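PDB 4NRN: metal-bound toxin from Helicobacter pylori, which binds two zinc ions and, as a YafQ-type member of the RelE toxin family, probably cleaves RNA as part of a toxin-antitoxin system. Local coordinates for residues K25-Y28 / K29-N33. Residues are numbered along the deposited sequence; the frame is centred on the assembly and turned at random.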
ATOM      1  N   LYS A  25       8.337   5.528  -8.433  1.00 23.98           N
ATOM      2  CA  LYS A  25       9.328   5.825  -7.417  1.00 25.62           C
ATOM      3  C   LYS A  25       8.656   6.251  -6.108  1.00 27.81           C
ATOM      4  O   LYS A  25       9.220   6.076  -5.018  1.00 27.98           O
ATOM      5  CB  LYS A  25      10.312   6.877  -7.940  1.00 24.59           C
ATOM      6  CG  LYS A  25      11.092   6.412  -9.181  1.00 27.47           C
ATOM      7  CD  LYS A  25      11.717   7.580  -9.969  1.00 38.90           C
ATOM      8  CE  LYS A  25      12.078   7.156 -11.400  1.00 37.92           C
ATOM      9  NZ  LYS A  25      12.364   8.304 -12.314  1.00 32.17           N
ATOM     10  N   LEU A  26       7.449   6.801  -6.217  1.00 19.92           N
ATOM     11  CA  LEU A  26       6.665   7.135  -5.034  1.00 21.23           C
ATOM     12  C   LEU A  26       6.332   5.852  -4.287  1.00 18.98           C
ATOM     13  O   LEU A  26       6.460   5.780  -3.070  1.00 19.85           O
ATOM     14  CB  LEU A  26       5.378   7.856  -5.432  1.00 23.27           C
ATOM     15  CG  LEU A  26       4.319   8.159  -4.362  1.00 29.47           C
ATOM     16  CD1 LEU A  26       4.940   8.720  -3.086  1.00 28.09           C
ATOM     17  CD2 LEU A  26       3.266   9.123  -4.919  1.00 29.99           C
ATOM     18  N   LEU A  27       5.915   4.841  -5.041  1.00 19.05           N
ATOM     19  CA  LEU A  27       5.584   3.528  -4.497  1.00 19.36           C
ATOM     20  C   LEU A  27       6.792   2.818  -3.882  1.00 20.97           C
ATOM     21  O   LEU A  27       6.701   2.309  -2.763  1.00 18.35           O
ATOM     22  CB  LEU A  27       4.959   2.639  -5.586  1.00 14.80           C
ATOM     23  CG  LEU A  27       4.590   1.218  -5.163  1.00 15.58           C
ATOM     24  CD1 LEU A  27       3.414   1.242  -4.213  1.00 16.59           C
ATOM     25  CD2 LEU A  27       4.285   0.367  -6.385  1.00 20.10           C
ATOM     26  N   TYR A  28       7.908   2.774  -4.617  1.00 24.31           N
ATOM     27  CA  TYR A  28       9.120   2.099  -4.138  1.00 23.22           C
ATOM     28  C   TYR A  28       9.557   2.659  -2.798  1.00 15.86           C
ATOM     29  O   TYR A  28      10.024   1.925  -1.938  1.00 16.03           O
ATOM     30  CB  TYR A  28      10.307   2.274  -5.095  1.00 20.96           C
ATOM     31  CG  TYR A  28      10.089   1.932  -6.551  1.00 21.21           C
ATOM     32  CD1 TYR A  28       9.281   0.866  -6.939  1.00 30.21           C
ATOM     33  CD2 TYR A  28      10.736   2.657  -7.543  1.00 22.94           C
ATOM     34  CE1 TYR A  28       9.100   0.556  -8.290  1.00 31.36           C
ATOM     35  CE2 TYR A  28      10.563   2.356  -8.886  1.00 30.23           C
ATOM     36  CZ  TYR A  28       9.750   1.306  -9.254  1.00 31.27           C
ATOM     37  OH  TYR A  28       9.590   1.014 -10.588  1.00 24.84           O
ATOM     38  N   LYS A  29       9.431   3.972  -2.644  1.00 20.26           N
ATOM     39  CA  LYS A  29       9.912   4.656  -1.456  1.00 23.89           C
ATOM     40  C   LYS A  29       9.049   4.297  -0.251  1.00 21.33           C
ATOM     41  O   LYS A  29       9.567   3.979   0.819  1.00 20.34           O
ATOM     42  CB  LYS A  29       9.929   6.168  -1.696  1.00 30.94           C
ATOM     43  CG  LYS A  29      10.395   6.994  -0.512  1.00 47.70           C
ATOM     44  CD  LYS A  29      11.056   8.288  -0.977  1.00 58.06           C
ATOM     45  CE  LYS A  29      10.111   9.162  -1.789  1.00 60.41           C
ATOM     46  NZ  LYS A  29       9.272  10.024  -0.914  1.00 61.72           N
ATOM     47  N   VAL A  30       7.733   4.329  -0.436  1.00 23.63           N
ATOM     48  CA  VAL A  30       6.795   3.951   0.623  1.00 29.53           C
ATOM     49  C   VAL A  30       6.839   2.451   0.965  1.00 20.37           C
ATOM     50  O   VAL A  30       6.891   2.077   2.138  1.00 22.26           O
ATOM     51  CB  VAL A  30       5.337   4.377   0.280  1.00 41.70           C
ATOM     52  CG1 VAL A  30       4.388   4.027   1.432  1.00 36.64           C
ATOM     53  CG2 VAL A  30       5.269   5.871  -0.035  1.00 40.85           C
ATOM     54  N   VAL A  31       6.806   1.593  -0.052  1.00 16.36           N
ATOM     55  CA  VAL A  31       6.825   0.144   0.185  1.00 17.24           C
ATOM     56  C   VAL A  31       8.137  -0.310   0.818  1.00 21.31           C
ATOM     57  O   VAL A  31       8.153  -1.229   1.643  1.00 19.95           O
ATOM     58  CB  VAL A  31       6.611  -0.644  -1.107  1.00 16.35           C
ATOM     59  CG1 VAL A  31       6.919  -2.123  -0.874  1.00 15.37           C
ATOM     60  CG2 VAL A  31       5.184  -0.451  -1.609  1.00 17.62           C
ATOM     61  N   GLY A  32       9.233   0.339   0.424  1.00 19.21           N
ATOM     62  CA  GLY A  32      10.533   0.078   1.013  1.00 15.51           C
ATOM     63  C   GLY A  32      10.534   0.259   2.519  1.00 17.49           C
ATOM     64  O   GLY A  32      10.878  -0.669   3.254  1.00 16.66           O
ATOM     65  N   ASN A  33      10.153   1.448   2.982  1.00 18.10           N
ATOM     66  CA  ASN A  33      10.086   1.725   4.419  1.00 21.31           C
ATOM     67  C   ASN A  33       9.173   0.767   5.152  1.00 26.59           C
ATOM     68  O   ASN A  33       9.536   0.217   6.194  1.00 26.68           O
ATOM     69  CB  ASN A  33       9.607   3.149   4.685  1.00 26.64           C
ATOM     70  CG  ASN A  33      10.739   4.137   4.727  1.00 35.20           C
ATOM     71  OD1 ASN A  33      11.850   3.806   5.143  1.00 43.37           O
ATOM     72  ND2 ASN A  33      10.468   5.363   4.295  1.00 40.04           N
TER
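Leu-27 and Val-31, one helical turn apart on helix 24-35, lie side by side and point the same way, with CD1 of Leu-27 3.6 Å from CG2 of Val-31. Leu-27 holds its CG opposite the backbone N (chi1 179°), which sets CG beside the carbonyl carbon and brings CD1 up against the valine. Leu-26 and Val-30 repeat the pairing more loosely, CD1 of Leu-26 standing 4.2 Å from CG2 of Val-30. That same Val-30 methyl also rests 3.3 Å from the carbonyl O of Leu-26, and the side chain of Val-30 lies about 8 Å from that of His-60, a zinc ligand. Branched aliphatic side chains suit the buried positions of Leu-27, which packs on Phe-10 and Leu-14 of helix 8-19, and Val-31, which reaches Leu-78 and Leu-80 of strand 77-84; the partly exposed Leu-26 rests on Tyr-44 and Lys-62 in loops.

Four successive i to i+4 backbone bonds join the two turns. The straightest runs from Val-31 N to Leu-27 O at 2.8 Å, with 171° at the hydrogen; Val-30 N gives a longer one to Leu-26 O. Lys-29 N to Lys-25 O and Gly-32 N to Tyr-28 O (3.0 Å) are more bent.

Lysines and a tyrosine belong on the exposed flank, where their polar ends need not be buried. The chain of Lys-29 bends at its last two torsions, and its NZ is hydrogen-bonded to the hydroxyl of Tyr-44.

The result is an amphipathic helix: the carbonyls of Lys-25 to Tyr-28 take the N-H groups of Lys-29 to Gly-32, so these polar groups are satisfied within the helix where Leu-27 and Val-31 turn an apolar surface to the core.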